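PDB 6HNU: aromatic amino acid aminotransferase I from Candida albicans WO-1, which probably transfers the amino group of aromatic L-amino acids to 2-oxoglutarate, yielding aromatic oxo-acids and L-glutamate, with pyridoxal 5'-phosphate as cofactor. Local coordinates for residues Leu430-Gly434 against Ser435-Ala439; Gln330-Gly334 against Phe335-Leu339; Arg463-Tyr466 against Ala467-Pro470; Asp372-Asp375 against Gln376-Lys380. All blocks are in the same frame, centred on the assembly; numbering follows the deposited sequence.

Interaction 1. Residues Leu430-Gly434 against Ser435-Ala439; sequences LLAPG and SWFKA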
loop_
_atom_site.group_PDB
_atom_site.type_symbol
_atom_site.label_atom_id
_atom_site.label_comp_id
_atom_site.label_asym_id
_atom_site.label_seq_id
_atom_site.Cartn_x
_atom_site.Cartn_y
_atom_site.Cartn_z
ATOM N N LEU B 430 -18.274 25.732 9.792
ATOM C CA LEU B 430 -18.630 24.632 8.874
ATOM C C LEU B 430 -18.653 23.290 9.613
ATOM O O LEU B 430 -17.655 22.929 10.293
ATOM C CB LEU B 430 -17.638 24.641 7.715
ATOM C CG LEU B 430 -18.039 23.690 6.598
ATOM C CD1 LEU B 430 -17.777 24.297 5.237
ATOM C CD2 LEU B 430 -17.325 22.353 6.769
ATOM N N LEU B 431 -19.779 22.590 9.476
ATOM C CA LEU B 431 -19.955 21.178 9.859
ATOM C C LEU B 431 -20.309 20.381 8.604
ATOM O O LEU B 431 -20.666 20.988 7.567
ATOM C CB LEU B 431 -21.031 21.094 10.949
ATOM C CG LEU B 431 -20.549 21.418 12.366
ATOM C CD1 LEU B 431 -20.357 22.900 12.561
ATOM C CD2 LEU B 431 -21.497 20.875 13.414
ATOM N N ALA B 432 -20.153 19.067 8.677
ATOM C CA ALA B 432 -20.462 18.145 7.567
ATOM C C ALA B 432 -21.933 17.756 7.601
ATOM O O ALA B 432 -22.399 17.155 8.560
ATOM C CB ALA B 432 -19.552 16.954 7.681
ATOM N N PRO B 433 -22.730 18.052 6.546
ATOM C CA PRO B 433 -24.099 17.550 6.475
ATOM C C PRO B 433 -24.158 16.032 6.592
ATOM O O PRO B 433 -23.470 15.337 5.849
ATOM C CB PRO B 433 -24.600 18.019 5.092
ATOM C CG PRO B 433 -23.811 19.287 4.882
ATOM C CD PRO B 433 -22.446 19.018 5.481
ATOM N N GLY B 434 -25.036 15.553 7.463
ATOM C CA GLY B 434 -25.236 14.125 7.720
ATOM C C GLY B 434 -25.632 13.374 6.479
ATOM O O GLY B 434 -25.266 12.204 6.382
ATOM N N SER B 435 -26.428 13.966 5.574
ATOM C CA SER B 435 -26.990 13.186 4.433
ATOM C C SER B 435 -25.838 12.730 3.512
ATOM O O SER B 435 -25.990 11.746 2.817
ATOM C CB SER B 435 -28.006 14.012 3.674
ATOM O OG SER B 435 -27.374 15.120 3.056
ATOM N N TRP B 436 -24.713 13.425 3.534
ATOM C CA TRP B 436 -23.522 13.108 2.701
ATOM C C TRP B 436 -22.967 11.737 3.090
ATOM O O TRP B 436 -22.273 11.171 2.260
ATOM C CB TRP B 436 -22.455 14.190 2.808
ATOM C CG TRP B 436 -22.875 15.543 2.309
ATOM C CD1 TRP B 436 -24.126 15.940 1.936
ATOM C CD2 TRP B 436 -22.048 16.714 2.229
ATOM N NE1 TRP B 436 -24.130 17.277 1.627
ATOM C CE2 TRP B 436 -22.856 17.764 1.761
ATOM C CE3 TRP B 436 -20.698 16.972 2.497
ATOM C CZ2 TRP B 436 -22.354 19.046 1.539
ATOM C CZ3 TRP B 436 -20.196 18.233 2.255
ATOM C CH2 TRP B 436 -21.024 19.264 1.813
ATOM N N PHE B 437 -23.310 11.203 4.272
ATOM C CA PHE B 437 -22.760 9.914 4.775
ATOM C C PHE B 437 -23.776 8.808 4.588
ATOM O O PHE B 437 -23.532 7.665 5.023
ATOM C CB PHE B 437 -22.344 10.007 6.239
ATOM C CG PHE B 437 -21.368 11.098 6.521
ATOM C CD1 PHE B 437 -21.775 12.381 6.854
ATOM C CD2 PHE B 437 -20.011 10.836 6.480
ATOM C CE1 PHE B 437 -20.850 13.346 7.182
ATOM C CE2 PHE B 437 -19.084 11.806 6.821
ATOM C CZ PHE B 437 -19.500 13.077 7.118
ATOM N N LYS B 438 -24.914 9.109 3.983
ATOM C CA LYS B 438 -25.967 8.083 3.855
ATOM C C LYS B 438 -25.505 6.971 2.905
ATOM O O LYS B 438 -25.154 7.311 1.801
ATOM C CB LYS B 438 -27.258 8.720 3.324
ATOM C CG LYS B 438 -28.444 7.771 3.278
ATOM C CD LYS B 438 -29.044 7.515 4.641
ATOM C CE LYS B 438 -29.389 6.069 4.899
ATOM N NZ LYS B 438 -30.093 5.440 3.757
ATOM N N ALA B 439 -25.655 5.699 3.275
ATOM C CA ALA B 439 -25.297 4.542 2.450
ATOM C C ALA B 439 -26.552 4.119 1.694
ATOM O O ALA B 439 -27.642 4.101 2.305
ATOM C CB ALA B 439 -24.755 3.412 3.281
#
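Phe437 N donates to Gly434 O at 3.0 Å, and the N-H points well at its acceptor (163°). Trp436 N donates to Pro433 O over 3.2 Å, with a more bent approach. Two successive i to i+3 bonds of this kind are the mark of a 3-10 turn. This turn takes the chain off the end of strand 429-433, an outermost strand of its antiparallel sheet within the chain; at Leu430 the sheet continues into the second subunit. Pro433 CB stands over one face of the indole, 3.7 Å from the centroid of the five-membered ring, in a CH-pi contact. Pro433 CG reaches Trp436 CE2 at 3.6 Å. Trp436 CG is anti to its carbonyl carbon (chi1 -63°), which turns the indole back along the chain over the proline. His421 of helix 413-426 also meets the indole, with the ring planes steeply inclined. Phe437 takes a different neighbour: Ala432 CB lies at its edge, in the ring plane, 3.9 Å from Phe437 CE1. The Phe437 ring also packs on Asn218, a residue of the cofactor pocket. Ser435 OG bonds to Glu417, and Trp436 packs on Ile31 of the second subunit.

Interaction 2. Residues Gln330-Gly334 against Phe335-Leu339; sequences QNPSG and FSEAL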
loop_
_atom_site.group_PDB
_atom_site.type_symbol
_atom_site.label_atom_id
_atom_site.label_comp_id
_atom_site.label_asym_id
_atom_site.label_seq_id
_atom_site.Cartn_x
_atom_site.Cartn_y
_atom_site.Cartn_z
ATOM N N GLN B 330 2.450 -5.462 -0.899
ATOM C CA GLN B 330 3.719 -6.173 -0.635
ATOM C C GLN B 330 4.025 -6.139 0.874
ATOM O O GLN B 330 4.012 -7.218 1.543
ATOM C CB GLN B 330 4.768 -5.578 -1.571
ATOM C CG GLN B 330 5.702 -6.614 -2.160
ATOM C CD GLN B 330 6.817 -6.912 -1.199
ATOM O OE1 GLN B 330 7.244 -6.039 -0.437
ATOM N NE2 GLN B 330 7.275 -8.147 -1.211
ATOM N N ASN B 331 4.223 -4.945 1.443
ATOM C CA ASN B 331 4.585 -4.791 2.863
ATOM C C ASN B 331 4.526 -3.319 3.207
ATOM O O ASN B 331 4.651 -2.515 2.313
ATOM C CB ASN B 331 5.996 -5.313 3.144
ATOM C CG ASN B 331 5.958 -6.672 3.808
ATOM O OD1 ASN B 331 5.073 -6.926 4.636
ATOM N ND2 ASN B 331 6.921 -7.529 3.480
ATOM N N PRO B 332 4.331 -2.939 4.484
ATOM C CA PRO B 332 4.502 -1.552 4.885
ATOM C C PRO B 332 5.938 -1.099 4.666
ATOM O O PRO B 332 6.854 -1.963 4.617
ATOM C CB PRO B 332 4.224 -1.586 6.397
ATOM C CG PRO B 332 3.427 -2.844 6.600
ATOM C CD PRO B 332 4.025 -3.813 5.621
ATOM N N SER B 333 6.135 0.223 4.615
ATOM C CA SER B 333 7.452 0.874 4.694
ATOM C C SER B 333 8.284 0.245 5.822
ATOM O O SER B 333 7.808 0.190 7.015
ATOM C CB SER B 333 7.333 2.343 4.955
ATOM O OG SER B 333 8.603 2.896 5.301
ATOM N N GLY B 334 9.515 -0.121 5.483
ATOM C CA GLY B 334 10.481 -0.675 6.448
ATOM C C GLY B 334 10.841 0.415 7.443
ATOM O O GLY B 334 11.128 0.120 8.605
ATOM N N PHE B 335 10.870 1.670 6.983
ATOM C CA PHE B 335 11.128 2.812 7.887
ATOM C C PHE B 335 9.973 2.904 8.873
ATOM O O PHE B 335 10.235 3.035 10.062
ATOM C CB PHE B 335 11.345 4.126 7.138
ATOM C CG PHE B 335 12.627 4.195 6.342
ATOM C CD1 PHE B 335 13.854 4.197 6.986
ATOM C CD2 PHE B 335 12.604 4.325 4.965
ATOM C CE1 PHE B 335 15.032 4.263 6.248
ATOM C CE2 PHE B 335 13.776 4.383 4.226
ATOM C CZ PHE B 335 14.992 4.375 4.881
ATOM N N SER B 336 8.701 2.884 8.429
ATOM C CA SER B 336 7.553 2.964 9.378
ATOM C C SER B 336 7.638 1.793 10.379
ATOM O O SER B 336 7.452 1.984 11.604
ATOM C CB SER B 336 6.222 2.946 8.633
ATOM O OG SER B 336 6.049 4.153 7.926
ATOM N N GLU B 337 7.879 0.582 9.896
ATOM C CA GLU B 337 7.726 -0.609 10.776
ATOM C C GLU B 337 8.904 -0.665 11.757
ATOM O O GLU B 337 8.705 -1.055 12.930
ATOM C CB GLU B 337 7.622 -1.870 9.928
ATOM C CG GLU B 337 6.842 -2.940 10.627
ATOM C CD GLU B 337 6.588 -4.189 9.806
ATOM O OE1 GLU B 337 6.454 -4.081 8.579
ATOM O OE2 GLU B 337 6.552 -5.256 10.421
ATOM N N ALA B 338 10.104 -0.319 11.284
ATOM C CA ALA B 338 11.322 -0.296 12.128
ATOM C C ALA B 338 11.202 0.829 13.168
ATOM O O ALA B 338 11.512 0.570 14.364
ATOM C CB ALA B 338 12.556 -0.139 11.281
ATOM N N LEU B 339 10.713 2.010 12.761
ATOM C CA LEU B 339 10.576 3.145 13.701
ATOM C C LEU B 339 9.435 2.852 14.665
ATOM O O LEU B 339 9.603 3.160 15.819
ATOM C CB LEU B 339 10.367 4.455 12.947
ATOM C CG LEU B 339 11.619 5.071 12.314
ATOM C CD1 LEU B 339 11.246 6.285 11.454
ATOM C CD2 LEU B 339 12.631 5.470 13.389
HETATM O O HOH W 1 6.390 -6.269 7.045
HETATM O O HOH W 2 8.011 -3.432 6.674
#
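Ser333 caps the start of helix 334-377 through its side chain. Ser333 OG accepts from Ser336 N at 3.1 Å, and the bond is nearly straight (166°). The hydroxyl is anti to its own backbone N (chi1 168°), and this swings it over the first turn. Backbone bonds continue the helix behind the cap. Glu337 N donates to Ser333 O at 2.9 Å, and Ala338 N donates to Gly334 O at the same distance. This is a serine N-cap, placed where the loop after helix 315-327 enters the long helix. At the dimer interface Ser333 OG is hydrogen-bonded to Ser336 OG of the second subunit, and Ser336 OG to Ser333 OG of that subunit and to Leu306 O of its own chain. Water links the loop to the helix at Glu337. Water 2 lies between Pro332 O (2.8 Å) and Glu337 OE1, probably donating to at least one of them. Glu337 OE2 is held by Leu111 N. The extended Glu337 chain crosses Pro332 at a slant, with Glu337 OE1 3.8 Å from Pro332 CG. Phe335 CB lies 3.5 Å from Ser333 OG.

Interaction 3. Residues Arg463-Tyr466 against Ala467-Pro470; sequences RGTY and AAVP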
loop_
_atom_site.group_PDB
_atom_site.type_symbol
_atom_site.label_atom_id
_atom_site.label_comp_id
_atom_site.label_asym_id
_atom_site.label_seq_id
_atom_site.Cartn_x
_atom_site.Cartn_y
_atom_site.Cartn_z
ATOM N N ARG B 463 -22.349 16.597 11.385
ATOM C CA ARG B 463 -21.133 16.045 12.023
ATOM C C ARG B 463 -20.122 17.164 12.226
ATOM O O ARG B 463 -19.770 17.867 11.273
ATOM C CB ARG B 463 -20.515 14.929 11.183
ATOM C CG ARG B 463 -19.364 14.238 11.902
ATOM C CD ARG B 463 -18.507 13.434 10.965
ATOM N NE ARG B 463 -17.606 14.249 10.191
ATOM C CZ ARG B 463 -16.790 13.803 9.277
ATOM N NH1 ARG B 463 -16.738 12.501 9.025
ATOM N NH2 ARG B 463 -16.012 14.662 8.640
ATOM N N GLY B 464 -19.589 17.229 13.437
ATOM C CA GLY B 464 -18.491 18.103 13.826
ATOM C C GLY B 464 -17.405 17.250 14.450
ATOM O O GLY B 464 -17.728 16.127 14.872
ATOM N N THR B 465 -16.196 17.766 14.440
ATOM C CA THR B 465 -15.021 17.212 15.157
ATOM C C THR B 465 -14.563 18.216 16.219
ATOM O O THR B 465 -14.560 19.419 15.942
ATOM C CB THR B 465 -13.859 16.857 14.220
ATOM O OG1 THR B 465 -12.779 16.418 15.063
ATOM C CG2 THR B 465 -13.356 17.971 13.332
ATOM N N TYR B 466 -14.136 17.710 17.376
ATOM C CA TYR B 466 -13.459 18.507 18.436
ATOM C C TYR B 466 -11.949 18.223 18.423
ATOM O O TYR B 466 -11.263 18.735 19.296
ATOM C CB TYR B 466 -14.103 18.248 19.800
ATOM C CG TYR B 466 -14.495 16.818 20.086
ATOM C CD1 TYR B 466 -13.539 15.855 20.372
ATOM C CD2 TYR B 466 -15.817 16.423 20.076
ATOM C CE1 TYR B 466 -13.912 14.547 20.626
ATOM C CE2 TYR B 466 -16.217 15.126 20.354
ATOM C CZ TYR B 466 -15.235 14.180 20.628
ATOM O OH TYR B 466 -15.582 12.893 20.841
ATOM N N ALA B 467 -11.431 17.484 17.439
ATOM C CA ALA B 467 -10.000 17.092 17.368
ATOM C C ALA B 467 -9.199 17.978 16.393
ATOM O O ALA B 467 -7.965 17.782 16.268
ATOM C CB ALA B 467 -9.928 15.642 16.967
ATOM N N ALA B 468 -9.854 18.865 15.640
ATOM C CA ALA B 468 -9.249 19.474 14.430
ATOM C C ALA B 468 -8.644 20.839 14.766
ATOM O O ALA B 468 -7.615 21.183 14.106
ATOM C CB ALA B 468 -10.251 19.568 13.291
ATOM N N VAL B 469 -9.254 21.587 15.703
ATOM C CA VAL B 469 -8.894 23.011 15.995
ATOM C C VAL B 469 -8.698 23.183 17.499
ATOM O O VAL B 469 -9.262 22.452 18.319
ATOM C CB VAL B 469 -9.939 24.039 15.483
ATOM C CG1 VAL B 469 -10.123 24.027 13.968
ATOM C CG2 VAL B 469 -11.267 23.877 16.182
ATOM N N PRO B 470 -7.922 24.213 17.896
ATOM C CA PRO B 470 -7.826 24.624 19.300
ATOM C C PRO B 470 -9.206 24.819 19.935
ATOM O O PRO B 470 -10.111 25.195 19.205
ATOM C CB PRO B 470 -7.075 25.963 19.201
ATOM C CG PRO B 470 -6.219 25.816 17.957
ATOM C CD PRO B 470 -7.102 25.042 16.995
HETATM O O HOH W 3 -11.870 20.723 15.929
HETATM O O HOH W 4 -8.559 19.914 19.462
HETATM O O HOH W 5 -11.620 21.397 18.500
#
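Thr465 turns its side chain toward Ala467 and Ala468 and uses both of its branches. Thr465 OG1 accepts from Ala467 N at 2.9 Å, and the N-H points well at the oxygen (164°). With chi1 at 176° the hydroxyl sits beside the carbonyl carbon, on the side from which the Ala467 N-H comes. Met392 O is a second hydrogen-bond partner of this hydroxyl. The methyl branch goes to the next residue: Thr465 CG2 presses on Ala468 CB at 3.5 Å, a tight carbon pair. Thr465 O is tied to the turn by water 3, which donates to it at 3.0 Å and accepts from Ala468 N at 2.8 Å. Tyr466 follows with its side chain directed away from the turn, although Tyr466 CB still lies 3.6 Å from Ala467 N. Its hydroxyl bonds to Gly391 O, and its ring packs on helix 334-377 at Ala370. The carbonyl of Tyr466 is bridged to that of Val469. Water 4 donates to Tyr466 O at 3.0 Å and to Val469 O at 2.9 Å. Water 5 links the same two oxygens, weakly on the Tyr466 side. Across the dimer interface, Thr465 packs on Gly45 of the second subunit. The threonine hydroxyl accepting the main-chain N-H two residues on forms an ST turn. Here it closes strand 459-465 and starts the loop toward the N-cap of helix 471-489.

Interaction 4. Residues Asp372-Asp375 against Gln376-Lys380; sequences DALD and QFVPK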
loop_
_atom_site.group_PDB
_atom_site.type_symbol
_atom_site.label_atom_id
_atom_site.label_comp_id
_atom_site.label_asym_id
_atom_site.label_seq_id
_atom_site.Cartn_x
_atom_site.Cartn_y
_atom_site.Cartn_z
ATOM N N ASP B 372 -20.503 20.800 26.190
ATOM C CA ASP B 372 -20.869 22.003 26.995
ATOM C C ASP B 372 -21.269 23.149 26.048
ATOM O O ASP B 372 -22.253 23.852 26.338
ATOM C CB ASP B 372 -19.702 22.440 27.884
ATOM C CG ASP B 372 -19.444 21.557 29.085
ATOM O OD1 ASP B 372 -20.251 20.650 29.341
ATOM O OD2 ASP B 372 -18.420 21.796 29.757
ATOM N N ALA B 373 -20.531 23.365 24.965
ATOM C CA ALA B 373 -20.839 24.446 24.015
ATOM C C ALA B 373 -22.149 24.111 23.270
ATOM O O ALA B 373 -23.019 25.013 23.179
ATOM C CB ALA B 373 -19.652 24.735 23.137
ATOM N N LEU B 374 -22.372 22.861 22.839
ATOM C CA LEU B 374 -23.664 22.470 22.201
ATOM C C LEU B 374 -24.811 22.804 23.169
ATOM O O LEU B 374 -25.837 23.381 22.735
ATOM C CB LEU B 374 -23.693 20.976 21.865
ATOM C CG LEU B 374 -22.839 20.502 20.692
ATOM C CD1 LEU B 374 -23.190 19.049 20.384
ATOM C CD2 LEU B 374 -23.001 21.380 19.447
ATOM N N ASP B 375 -24.673 22.410 24.431
ATOM C CA ASP B 375 -25.751 22.543 25.448
ATOM C C ASP B 375 -26.116 24.029 25.606
ATOM O O ASP B 375 -27.326 24.365 25.711
ATOM C CB ASP B 375 -25.296 21.945 26.775
ATOM C CG ASP B 375 -26.333 22.026 27.867
ATOM O OD1 ASP B 375 -27.505 21.668 27.608
ATOM O OD2 ASP B 375 -25.944 22.431 28.974
ATOM N N GLN B 376 -25.099 24.872 25.589
ATOM C CA GLN B 376 -25.196 26.317 25.859
ATOM C C GLN B 376 -25.810 27.037 24.657
ATOM O O GLN B 376 -26.653 27.920 24.885
ATOM C CB GLN B 376 -23.786 26.822 26.126
ATOM C CG GLN B 376 -23.684 28.245 26.627
ATOM C CD GLN B 376 -22.229 28.617 26.768
ATOM O OE1 GLN B 376 -21.819 29.722 26.417
ATOM N NE2 GLN B 376 -21.424 27.685 27.265
ATOM N N PHE B 377 -25.360 26.722 23.436
ATOM C CA PHE B 377 -25.486 27.628 22.272
ATOM C C PHE B 377 -26.566 27.172 21.297
ATOM O O PHE B 377 -27.073 28.032 20.555
ATOM C CB PHE B 377 -24.142 27.774 21.571
ATOM C CG PHE B 377 -23.157 28.625 22.316
ATOM C CD1 PHE B 377 -23.467 29.936 22.646
ATOM C CD2 PHE B 377 -21.912 28.128 22.671
ATOM C CE1 PHE B 377 -22.549 30.733 23.317
ATOM C CE2 PHE B 377 -21.010 28.919 23.364
ATOM C CZ PHE B 377 -21.323 30.225 23.674
ATOM N N VAL B 378 -26.930 25.898 21.294
ATOM C CA VAL B 378 -27.837 25.357 20.252
ATOM C C VAL B 378 -29.248 25.335 20.804
ATOM O O VAL B 378 -29.512 24.695 21.819
ATOM C CB VAL B 378 -27.417 23.970 19.737
ATOM C CG1 VAL B 378 -28.365 23.516 18.648
ATOM C CG2 VAL B 378 -25.988 23.966 19.218
ATOM N N PRO B 379 -30.205 26.020 20.131
ATOM C CA PRO B 379 -31.589 26.023 20.580
ATOM C C PRO B 379 -32.238 24.646 20.680
ATOM O O PRO B 379 -32.324 23.939 19.699
ATOM C CB PRO B 379 -32.356 26.881 19.553
ATOM C CG PRO B 379 -31.371 27.173 18.440
ATOM C CD PRO B 379 -29.979 26.886 18.971
ATOM N N LYS B 380 -32.800 24.357 21.857
ATOM C CA LYS B 380 -33.264 23.010 22.248
ATOM C C LYS B 380 -34.645 22.687 21.685
ATOM O O LYS B 380 -34.938 21.464 21.565
ATOM C CB LYS B 380 -33.219 22.911 23.767
ATOM C CG LYS B 380 -31.843 23.169 24.363
ATOM C CD LYS B 380 -31.817 23.059 25.872
ATOM C CE LYS B 380 -30.441 23.327 26.441
ATOM N NZ LYS B 380 -29.516 22.230 26.070
HETATM O O HOH W 6 -28.549 22.738 23.221
HETATM O O HOH W 7 -28.986 25.950 24.521
#
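Ala373, one turn before Phe377, meets the Phe377 ring obliquely through its carbonyl, with Ala373 O 3.3 Å from Phe377 CD2. Ala373 CB lies looser, at 4.1 Å from Phe377 CD2. One face of the ring carries the side-chain amide carbon of its neighbour, Gln376 CD, 3.5 Å above the plane and offset toward the rim. The other flat group is the carboxylate of Asp375. Lys380 NZ meets Asp375 OD1 on its anti side, 32° out of the carboxylate plane, in a salt bridge of 2.6 Å. The same ammonium donates to Asp375 O at 3.1 Å, in the carbonyl plane and on a lone pair. Asp375 is thus gripped through both its side chain and its main chain. The extended lysine chain bends only at its last torsion (chi4 -69°), which turns NZ back to the helix end. Lys380 NZ also donates to water 6, and Val378 O lies 2.6 Å from that water. The positive charge probably also eases the negative end of the helix dipole. The last helical bonds run from Phe377 N to Ala373 O and from Val378 N to Leu374 O. The Leu374 and Val378 side chains run alongside each other, Leu374 CD2 being 4.0 Å from Val378 CG2. This is the C-terminal end of helix 334-377. Leu374 and Val378 pack on Val396 of strand 393-399, while Phe377 and Ala373 pack on helix 471-489 at Val475 and Leu478.

Interactions 1 and 3 belong to neighbouring antiparallel strands and touch. Ala432 O lies 2.9 Å from Arg463 N, a probable hydrogen bond, and Phe437 CE2 packs on Arg463 NH1 at 3.3 Å. Both lie near the active site: the Phe437 side chain is about 7 Å from the bound phenylalanine, and that of Thr465 about 8 Å. Interactions 2 and 4 mark the two ends of helix 334-377, their centres about 45 Å apart. At the first end, the Ser336 side chain is about 5 Å from that of Arg307, a cofactor-binding residue. Interaction 4 is remote from the annotated sites. Interactions 1, 2 and 3 all touch the second subunit.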